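Local coordinates for peptide synthetase, module 7 (Actinoplanes teichomyceticus, PDB 4TX3), which probably recruits cytochrome P450 oxygenases, as a condensation-like X domain, to the carrier-bound peptide during teicoplanin biosynthesis, at residues Arg39-Ala44 with Ala146-Met151; Leu45-Arg50 with Ala378-Leu383; Glu57-Asp62 with Arg156-Ala161; Thr94-Thr99 with Glu126-Ser131. One frame throughout, in Å; residues are numbered along the deposited sequence.

Contact 1. Residues Arg39-Ala44 with Ala146-Met151. With SO4 (sulfate ion), chain F.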
# COMPACT_ATOMS: atom_id res chain seq x y z
N ARG B 39 10.45 3.59 26.10
CA ARG B 39 9.93 4.20 24.86
C ARG B 39 9.97 3.20 23.71
O ARG B 39 10.91 3.18 22.90
CB ARG B 39 10.70 5.45 24.48
CG ARG B 39 10.24 6.68 25.22
CD ARG B 39 11.26 7.78 25.06
NE ARG B 39 12.62 7.24 25.13
CZ ARG B 39 13.73 7.95 24.94
NH1 ARG B 39 13.65 9.26 24.68
NH2 ARG B 39 14.92 7.37 25.00
N HIS B 40 8.93 2.38 23.66
CA HIS B 40 8.90 1.21 22.81
C HIS B 40 7.69 1.19 21.90
O HIS B 40 6.68 1.84 22.14
CB HIS B 40 8.91 -0.07 23.66
CG HIS B 40 10.00 -0.12 24.68
ND1 HIS B 40 9.92 -0.90 25.81
CD2 HIS B 40 11.22 0.47 24.73
CE1 HIS B 40 11.02 -0.76 26.52
NE2 HIS B 40 11.83 0.06 25.89
N LEU B 41 7.81 0.44 20.82
CA LEU B 41 6.65 0.04 20.06
C LEU B 41 6.51 -1.45 20.28
O LEU B 41 7.47 -2.19 20.10
CB LEU B 41 6.82 0.39 18.59
CG LEU B 41 6.84 1.90 18.35
CD1 LEU B 41 7.51 2.30 17.04
CD2 LEU B 41 5.43 2.44 18.43
N SER B 42 5.32 -1.87 20.72
CA SER B 42 5.03 -3.29 20.90
C SER B 42 3.83 -3.75 20.07
O SER B 42 2.77 -3.13 20.07
CB SER B 42 4.78 -3.59 22.37
OG SER B 42 6.00 -3.72 23.08
N VAL B 43 4.01 -4.85 19.37
CA VAL B 43 2.92 -5.46 18.66
C VAL B 43 2.90 -6.93 19.07
O VAL B 43 3.95 -7.54 19.24
CB VAL B 43 3.08 -5.31 17.14
CG1 VAL B 43 2.06 -6.18 16.38
CG2 VAL B 43 2.93 -3.84 16.77
N ALA B 44 1.70 -7.47 19.26
CA ALA B 44 1.53 -8.90 19.48
C ALA B 44 0.55 -9.51 18.47
O ALA B 44 -0.52 -8.97 18.24
CB ALA B 44 1.07 -9.15 20.91
N ALA B 146 12.88 2.21 15.29
CA ALA B 146 11.64 2.09 14.52
C ALA B 146 10.64 3.20 14.81
O ALA B 146 10.42 3.57 15.97
CB ALA B 146 11.00 0.73 14.78
N ASP B 147 10.04 3.72 13.75
CA ASP B 147 8.80 4.48 13.84
C ASP B 147 7.62 3.51 13.66
O ASP B 147 7.82 2.30 13.49
CB ASP B 147 8.74 5.61 12.79
CG ASP B 147 8.84 5.10 11.34
OD1 ASP B 147 8.75 3.88 11.08
OD2 ASP B 147 8.99 5.95 10.43
N ASP B 148 6.40 4.03 13.68
CA ASP B 148 5.21 3.17 13.62
C ASP B 148 5.01 2.50 12.26
O ASP B 148 4.65 1.33 12.21
CB ASP B 148 3.96 3.96 14.00
CG ASP B 148 3.94 4.32 15.48
OD1 ASP B 148 3.34 3.55 16.27
OD2 ASP B 148 4.53 5.36 15.86
N ASP B 149 5.22 3.22 11.16
CA ASP B 149 5.23 2.60 9.83
C ASP B 149 6.16 1.38 9.78
O ASP B 149 5.84 0.36 9.15
CB ASP B 149 5.67 3.60 8.75
CG ASP B 149 4.62 4.69 8.48
OD1 ASP B 149 3.45 4.52 8.89
OD2 ASP B 149 4.98 5.70 7.85
N SER B 150 7.30 1.49 10.47
CA SER B 150 8.33 0.44 10.42
C SER B 150 7.83 -0.91 10.94
O SER B 150 8.33 -1.96 10.53
CB SER B 150 9.56 0.86 11.22
OG SER B 150 10.25 1.90 10.56
N MET B 151 6.86 -0.88 11.84
CA MET B 151 6.34 -2.13 12.37
C MET B 151 5.55 -2.90 11.33
O MET B 151 5.58 -4.12 11.35
CB MET B 151 5.49 -1.89 13.61
CG MET B 151 5.89 -2.81 14.78
SD MET B 151 7.46 -2.29 15.52
CE MET B 151 7.16 -0.55 15.37
S SO4 F . 14.45 4.50 27.26
O1 SO4 F . 15.64 4.34 26.43
O2 SO4 F . 14.34 3.37 28.17
O3 SO4 F . 14.57 5.73 28.06
O4 SO4 F . 13.27 4.59 26.39
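Leu-41 meets the start of helix 148-166 with both of its methyl branches. With CG turned beside the backbone N (chi1 -67°), CD1 reaches Met-151 CE at 3.3 Å and lies against the carbonyl O of Ala-146, while CD2 touches Asp-148 OD1 at 3.2 Å. The chain of Met-151 is bent at chi2 and chi3, which curls its methyl back onto Leu-41; its CG packs on Val-43 CG2 at 3.7 Å. The carboxylate of Asp-148 stands across Leu-41, with OD2 engaged by Arg-143. Asp-147 caps the helix, OD1 accepting from Ser-150 N at 2.9 Å and making a salt bridge to Arg-290. Just before the strand, Arg-39 bends at chi3 so that NE joins its own backbone N on O4 of a sulfate, probably from the crystallisation liquor, each at 3.0 Å. With a leucine in place of Arg-39 the sulfate would probably be held less firmly and Glu-396 left without its salt-bridge mate. The sequence running into this capped helix reads HRxxxDD, the X-domain variant of the condensation-domain HHxxxDG motif, and the Asp-147 to Arg-290 bridge is the structural one familiar from that fold.

Contact 2. Residues Leu45-Arg50 with Ala378-Leu383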
# COMPACT_ATOMS: atom_id res chain seq x y z
N LEU B 45 0.91 -10.63 17.86
CA LEU B 45 0.01 -11.35 16.96
C LEU B 45 -0.46 -12.66 17.55
O LEU B 45 0.37 -13.45 18.03
CB LEU B 45 0.67 -11.65 15.63
CG LEU B 45 1.18 -10.44 14.88
CD1 LEU B 45 1.67 -10.91 13.53
CD2 LEU B 45 0.09 -9.39 14.76
N ARG B 46 -1.76 -12.91 17.49
CA ARG B 46 -2.30 -14.23 17.82
C ARG B 46 -2.18 -15.10 16.59
O ARG B 46 -2.47 -14.67 15.47
CB ARG B 46 -3.75 -14.14 18.29
CG ARG B 46 -4.31 -15.49 18.73
CD ARG B 46 -5.65 -15.35 19.43
NE ARG B 46 -5.51 -14.73 20.74
CZ ARG B 46 -5.41 -15.42 21.88
NH1 ARG B 46 -5.45 -16.74 21.86
NH2 ARG B 46 -5.29 -14.77 23.04
N LEU B 47 -1.74 -16.34 16.78
CA LEU B 47 -1.50 -17.25 15.67
C LEU B 47 -2.23 -18.58 15.93
O LEU B 47 -1.90 -19.30 16.88
CB LEU B 47 0.01 -17.46 15.47
CG LEU B 47 0.95 -16.24 15.48
CD1 LEU B 47 2.43 -16.65 15.55
CD2 LEU B 47 0.72 -15.34 14.27
N ARG B 48 -3.22 -18.89 15.09
CA ARG B 48 -4.03 -20.10 15.26
C ARG B 48 -3.79 -21.08 14.12
O ARG B 48 -4.04 -20.76 12.95
CB ARG B 48 -5.51 -19.75 15.34
CG ARG B 48 -5.84 -18.71 16.39
CD ARG B 48 -7.26 -18.18 16.23
NE ARG B 48 -7.42 -17.30 15.07
CZ ARG B 48 -8.58 -17.04 14.47
NH1 ARG B 48 -9.70 -17.60 14.92
NH2 ARG B 48 -8.62 -16.22 13.42
N GLY B 49 -3.31 -22.27 14.45
CA GLY B 49 -2.95 -23.23 13.43
C GLY B 49 -1.63 -23.91 13.75
O GLY B 49 -1.08 -23.72 14.83
N ARG B 50 -1.12 -24.70 12.82
CA ARG B 50 0.14 -25.38 13.07
C ARG B 50 1.33 -24.48 12.74
O ARG B 50 1.65 -24.21 11.58
CB ARG B 50 0.21 -26.70 12.31
CG ARG B 50 -0.54 -27.77 13.06
CD ARG B 50 -0.34 -29.13 12.48
NE ARG B 50 0.97 -29.70 12.81
CZ ARG B 50 1.25 -30.30 13.97
NH1 ARG B 50 0.32 -30.40 14.92
NH2 ARG B 50 2.46 -30.80 14.17
N ALA B 378 -1.09 -9.40 8.98
CA ALA B 378 -0.29 -10.01 7.91
C ALA B 378 -0.56 -11.51 7.80
O ALA B 378 -0.73 -12.20 8.81
CB ALA B 378 1.18 -9.76 8.14
N GLU B 379 -0.58 -12.01 6.58
CA GLU B 379 -0.97 -13.39 6.31
C GLU B 379 0.21 -14.36 6.37
O GLU B 379 1.18 -14.24 5.61
CB GLU B 379 -1.64 -13.47 4.94
CG GLU B 379 -2.06 -14.87 4.52
CD GLU B 379 -2.58 -14.91 3.09
OE1 GLU B 379 -1.75 -14.84 2.15
OE2 GLU B 379 -3.82 -14.99 2.90
N LEU B 380 0.12 -15.34 7.27
CA LEU B 380 1.15 -16.37 7.41
C LEU B 380 0.59 -17.71 6.98
O LEU B 380 -0.51 -18.08 7.40
CB LEU B 380 1.65 -16.44 8.84
CG LEU B 380 2.39 -15.22 9.38
CD1 LEU B 380 2.26 -15.22 10.87
CD2 LEU B 380 3.86 -15.29 9.00
N PRO B 381 1.34 -18.45 6.16
CA PRO B 381 0.93 -19.76 5.64
C PRO B 381 0.52 -20.77 6.72
O PRO B 381 1.27 -21.02 7.67
CB PRO B 381 2.18 -20.24 4.89
CG PRO B 381 3.29 -19.33 5.29
CD PRO B 381 2.65 -18.03 5.64
N ALA B 382 -0.68 -21.33 6.55
CA ALA B 382 -1.29 -22.34 7.43
C ALA B 382 -1.66 -21.78 8.79
O ALA B 382 -1.67 -22.52 9.77
CB ALA B 382 -0.37 -23.56 7.60
N LEU B 383 -2.00 -20.50 8.85
CA LEU B 383 -2.29 -19.82 10.11
C LEU B 383 -3.34 -18.73 9.97
O LEU B 383 -3.33 -17.96 9.02
CB LEU B 383 -1.01 -19.20 10.70
CG LEU B 383 0.08 -20.15 11.22
CD1 LEU B 383 1.36 -19.40 11.50
CD2 LEU B 383 -0.41 -20.86 12.47
O HOH W 1 2.44 -22.33 9.43
O HOH W 2 -2.76 -25.10 10.36
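Leu-47 and Leu-380 both carry CG beside the backbone N and anti to the carbonyl carbon (chi1 -46° and -65°), and these settings aim one methyl of each at the other. The two side chains meet at a slant, Leu-47 CD2 lying 3.7 Å from Leu-380 CD1. Leu-383 adopts the same first torsion, and its backbone neighbour is Gly-49, where Leu-383 CD2 settles 3.5 Å from Gly-49 C. A side chain at Gly-49 would run into Ala-382 O and crowd this methyl, and the backbone angles by themselves call for glycine. Backbone contacts are looser: Leu-383 CA makes a CH···O contact with Arg-48 O at 3.5 Å, and a water links the two chains, accepting from Arg-50 N at 3.0 Å and donating to Ala-382 O at 2.9 Å. A second water lies between Arg-50 O and Pro-381 O. The type II turn from Leu-380 to Leu-383 delivers Ala-382 and Leu-383 to the end of the strand. Beyond it the chain enters strand 383-388, which pairs antiparallel with strand 40-49; strand 134-142 flanks the latter on its other edge, and Leu-380 and Pro-381 rest on Tyr-162 of helix 148-166.

Contact 3. Residues Glu57-Asp62 with Arg156-Ala161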
# COMPACT_ATOMS: atom_id res chain seq x y z
N GLU B 57 11.48 -18.84 14.08
CA GLU B 57 12.73 -18.41 14.68
C GLU B 57 13.76 -18.00 13.61
O GLU B 57 14.49 -17.02 13.76
CB GLU B 57 13.30 -19.52 15.58
CG GLU B 57 14.56 -19.13 16.33
CD GLU B 57 15.19 -20.31 17.07
OE1 GLU B 57 15.86 -21.13 16.42
OE2 GLU B 57 15.02 -20.40 18.31
N ALA B 58 13.82 -18.77 12.53
CA ALA B 58 14.75 -18.46 11.45
C ALA B 58 14.31 -17.20 10.73
O ALA B 58 15.13 -16.42 10.24
CB ALA B 58 14.86 -19.63 10.47
N ALA B 59 12.99 -17.00 10.67
CA ALA B 59 12.40 -15.90 9.95
C ALA B 59 12.71 -14.57 10.65
O ALA B 59 13.15 -13.62 10.01
CB ALA B 59 10.92 -16.10 9.80
N LEU B 60 12.48 -14.53 11.96
CA LEU B 60 12.81 -13.37 12.79
C LEU B 60 14.27 -12.95 12.59
O LEU B 60 14.58 -11.79 12.37
CB LEU B 60 12.54 -13.68 14.26
CG LEU B 60 11.05 -13.77 14.60
CD1 LEU B 60 10.81 -14.51 15.93
CD2 LEU B 60 10.46 -12.37 14.63
N ARG B 61 15.15 -13.95 12.64
CA ARG B 61 16.55 -13.78 12.30
C ARG B 61 16.77 -13.20 10.89
O ARG B 61 17.65 -12.35 10.69
CB ARG B 61 17.25 -15.14 12.44
CG ARG B 61 18.71 -15.09 12.73
CD ARG B 61 19.26 -16.51 12.88
NE ARG B 61 18.76 -17.18 14.08
CZ ARG B 61 18.22 -18.40 14.10
NH1 ARG B 61 18.07 -19.10 12.98
NH2 ARG B 61 17.80 -18.91 15.26
N ASP B 62 15.96 -13.64 9.92
CA ASP B 62 16.07 -13.17 8.53
C ASP B 62 15.62 -11.73 8.36
O ASP B 62 16.11 -11.02 7.49
CB ASP B 62 15.26 -14.05 7.58
CG ASP B 62 15.85 -15.43 7.41
OD1 ASP B 62 17.07 -15.62 7.66
OD2 ASP B 62 15.09 -16.35 7.04
N ARG B 156 5.59 -7.46 7.30
CA ARG B 156 5.56 -7.85 5.90
C ARG B 156 6.80 -8.67 5.61
O ARG B 156 6.75 -9.64 4.86
CB ARG B 156 5.47 -6.64 4.96
CG ARG B 156 4.01 -6.26 4.57
CD ARG B 156 3.87 -4.80 4.13
NE ARG B 156 5.08 -4.35 3.44
CZ ARG B 156 5.46 -3.08 3.33
NH1 ARG B 156 4.71 -2.12 3.88
NH2 ARG B 156 6.57 -2.77 2.68
N ASP B 157 7.92 -8.32 6.24
CA ASP B 157 9.16 -9.04 5.97
C ASP B 157 9.25 -10.35 6.76
O ASP B 157 9.84 -11.32 6.29
CB ASP B 157 10.36 -8.13 6.25
CG ASP B 157 10.54 -7.07 5.16
OD1 ASP B 157 9.95 -7.22 4.06
OD2 ASP B 157 11.27 -6.07 5.40
N LEU B 158 8.64 -10.38 7.95
CA LEU B 158 8.48 -11.62 8.71
C LEU B 158 7.69 -12.70 7.93
O LEU B 158 8.14 -13.85 7.79
CB LEU B 158 7.79 -11.33 10.04
CG LEU B 158 7.78 -12.50 11.02
CD1 LEU B 158 9.20 -12.93 11.31
CD2 LEU B 158 7.07 -12.15 12.29
N ALA B 159 6.52 -12.32 7.43
CA ALA B 159 5.67 -13.19 6.63
C ALA B 159 6.42 -13.78 5.42
O ALA B 159 6.32 -14.98 5.15
CB ALA B 159 4.44 -12.44 6.16
N ALA B 160 7.14 -12.93 4.70
CA ALA B 160 7.91 -13.37 3.53
C ALA B 160 8.96 -14.41 3.91
O ALA B 160 9.12 -15.44 3.24
CB ALA B 160 8.57 -12.19 2.84
N ALA B 161 9.68 -14.15 5.01
CA ALA B 161 10.72 -15.06 5.46
C ALA B 161 10.14 -16.34 6.09
O ALA B 161 10.70 -17.43 5.91
CB ALA B 161 11.64 -14.37 6.42
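Ala-59 and Ala-161 meet methyl to methyl where two helices come closest, an example of how small residues let helix backbones approach. Their CB atoms are 3.9 Å apart, and the CA atoms of the same pair only 4.9 Å. The short axes pass at 8.4 Å, with an angle of 131° between their directions. Ala-161 CB also rests on the aliphatic part of Asp-62, 3.8 Å from its CB, so one methyl touches two residues a single helical turn apart. On the other flank of the alanine pair, Leu-158 supplies the bulk. Its CG is anti to the backbone N (chi1 -170°), which sends CD1 over to helix 53-66, 3.9 Å from Ala-59 CB and 3.6 Å from Leu-60 CD2. Leu-60 starts out pointing away from the partner helix, yet its CD2 swings round to meet that methyl.

The second shell fixes these groups. Leu-60 also packs on Trp-123 and Cys-125 of strand 123-129 and on Phe-154, placing Leu-60 between helix 148-166 and the sheet, whereas Pro-171 lies against both Asp-62 and Ala-161. The carboxylate of Asp-62 makes a salt bridge to Arg-165 while its CB, and more distantly OD2, lie against the alanine. Further out, Asp-157 binds Arg-66, near the end of helix 53-66, and Arg-173.

The contact is van der Waals packing without a polar bond across it, which suggests that shape sets the spacing, while Asp-62 to Arg-165 and Asp-157 to Arg-66 tie the same two helices by charge.

Contact 4. Residues Thr94-Thr99 with Glu126-Ser131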
# COMPACT_ATOMS: atom_id res chain seq x y z
N THR B 94 12.41 -20.10 22.29
CA THR B 94 11.81 -21.18 23.05
C THR B 94 10.46 -20.72 23.59
O THR B 94 10.37 -19.70 24.28
CB THR B 94 12.73 -21.61 24.20
OG1 THR B 94 12.86 -20.52 25.12
CG2 THR B 94 14.11 -21.95 23.67
N PRO B 95 9.39 -21.47 23.28
CA PRO B 95 8.03 -21.11 23.70
C PRO B 95 7.88 -21.03 25.21
O PRO B 95 8.52 -21.79 25.95
CB PRO B 95 7.17 -22.24 23.13
CG PRO B 95 8.00 -22.88 22.07
CD PRO B 95 9.41 -22.73 22.52
N VAL B 96 7.04 -20.11 25.65
CA VAL B 96 6.73 -19.89 27.05
C VAL B 96 5.28 -20.29 27.29
O VAL B 96 4.39 -19.67 26.70
CB VAL B 96 6.93 -18.39 27.44
CG1 VAL B 96 6.45 -18.12 28.85
CG2 VAL B 96 8.39 -17.98 27.26
N PRO B 97 5.04 -21.33 28.12
CA PRO B 97 3.65 -21.74 28.39
C PRO B 97 2.86 -20.59 29.03
O PRO B 97 3.41 -19.82 29.84
CB PRO B 97 3.80 -22.92 29.37
CG PRO B 97 5.21 -23.45 29.12
CD PRO B 97 6.03 -22.21 28.76
N ALA B 98 1.60 -20.45 28.65
CA ALA B 98 0.80 -19.33 29.12
C ALA B 98 -0.67 -19.68 29.08
O ALA B 98 -1.06 -20.61 28.39
CB ALA B 98 1.06 -18.09 28.29
N THR B 99 -1.47 -18.93 29.83
CA THR B 99 -2.92 -19.08 29.80
C THR B 99 -3.55 -17.80 29.32
O THR B 99 -2.91 -16.75 29.33
CB THR B 99 -3.48 -19.42 31.18
OG1 THR B 99 -3.28 -18.29 32.04
CG2 THR B 99 -2.78 -20.64 31.76
N GLU B 126 9.17 -12.65 21.91
CA GLU B 126 8.87 -13.84 22.71
C GLU B 126 7.66 -14.58 22.14
O GLU B 126 6.76 -13.99 21.55
CB GLU B 126 8.64 -13.47 24.19
CG GLU B 126 9.09 -14.57 25.18
CD GLU B 126 8.99 -14.15 26.66
OE1 GLU B 126 8.16 -13.28 27.00
OE2 GLU B 126 9.75 -14.71 27.50
N LEU B 127 7.66 -15.89 22.31
CA LEU B 127 6.55 -16.68 21.81
C LEU B 127 5.85 -17.36 22.98
O LEU B 127 6.46 -18.13 23.72
CB LEU B 127 7.04 -17.70 20.78
CG LEU B 127 5.94 -18.51 20.09
CD1 LEU B 127 5.01 -17.62 19.29
CD2 LEU B 127 6.56 -19.59 19.20
N PHE B 128 4.57 -17.06 23.13
CA PHE B 128 3.76 -17.64 24.19
C PHE B 128 2.93 -18.81 23.65
O PHE B 128 2.28 -18.68 22.60
CB PHE B 128 2.86 -16.56 24.82
CG PHE B 128 3.63 -15.46 25.46
CD1 PHE B 128 4.26 -15.65 26.69
CD2 PHE B 128 3.78 -14.23 24.82
CE1 PHE B 128 5.00 -14.65 27.28
CE2 PHE B 128 4.52 -13.22 25.41
CZ PHE B 128 5.13 -13.43 26.64
N ALA B 129 2.97 -19.95 24.34
CA ALA B 129 2.20 -21.11 23.90
C ALA B 129 0.94 -21.28 24.75
O ALA B 129 1.01 -21.49 25.96
CB ALA B 129 3.05 -22.36 23.95
N LEU B 130 -0.21 -21.17 24.09
CA LEU B 130 -1.51 -21.28 24.75
C LEU B 130 -2.08 -22.68 24.64
O LEU B 130 -2.64 -23.20 25.60
CB LEU B 130 -2.48 -20.27 24.15
CG LEU B 130 -2.23 -18.81 24.48
CD1 LEU B 130 -2.98 -17.97 23.47
CD2 LEU B 130 -2.69 -18.49 25.90
N SER B 131 -1.97 -23.28 23.46
CA SER B 131 -2.27 -24.70 23.26
C SER B 131 -1.51 -25.18 22.03
O SER B 131 -0.71 -24.43 21.49
CB SER B 131 -3.77 -24.93 23.10
OG SER B 131 -4.22 -24.41 21.87
O HOH W 3 9.99 -16.99 23.21
O HOH W 4 -3.41 -22.16 28.10
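Val-96 O takes the N-H of Ala-129 in a nearly straight bond, 2.8 Å long with an angle of 165° at the hydrogen, although the donor stands well above the carbonyl plane. The same oxygen also receives a CH···O contact from Phe-128 CA at 3.3 Å. Val-96 N turns to the same strand and donates to Leu-127 O at 2.8 Å, and Ala-98 N continues the pattern to Ala-129 O at 2.9 Å. One edge strand is thereby held parallel to its neighbour, as expected of the beta-alpha-beta unit formed by strand 96-97, helix 103-112 and strand 123-129. Val-96 and Phe-128 project from the same face, side by side. With CG1 anti to the backbone N (chi1 173°), that methyl lies 3.9 Å from Phe-128 CD1, and CG2 reaches Glu-126 OE2 at 3.5 Å; the other carboxylate oxygen of Glu-126 is bound by Arg-110. Leu-103, Arg-106 and Leu-107 of the connecting helix pack against Phe-128. Replacing Val-96 with a glycine would probably open a gap beside the ring and leave Phe-128 freer to turn. On the opposite face Pro-95 CB rests on Ala-129 CB at 4.2 Å. At the far end, where Leu-130 and Ser-131 form a classic bulge opposite Glu-134, a water donates to both Ala-98 O and Leu-130 O.

Strand 40-49 supplies one side of contacts 1 and 2, whose centres are 20 Å apart, and helix 148-166 supplies one side of contacts 1 and 3, 16 Å apart between centres. Contact 3 touches contact 2 directly, Ala-159 CA meeting Leu-380 CD2 at 3.7 Å, so the turn before strand 383-388 packs directly on helix 148-166. Contact 4 joins one edge strand, 96-97, to strand 123-129 of the same five-stranded sheet, about 22 Å from contact 1 centre to centre, and meets contact 2 where Leu-130 packs against Arg-46. Only contact 1 borders the sulfate, which His-142 of the HRxxxDD motif also binds; contacts 2, 3 and 4 are structural packing farther out in the fold.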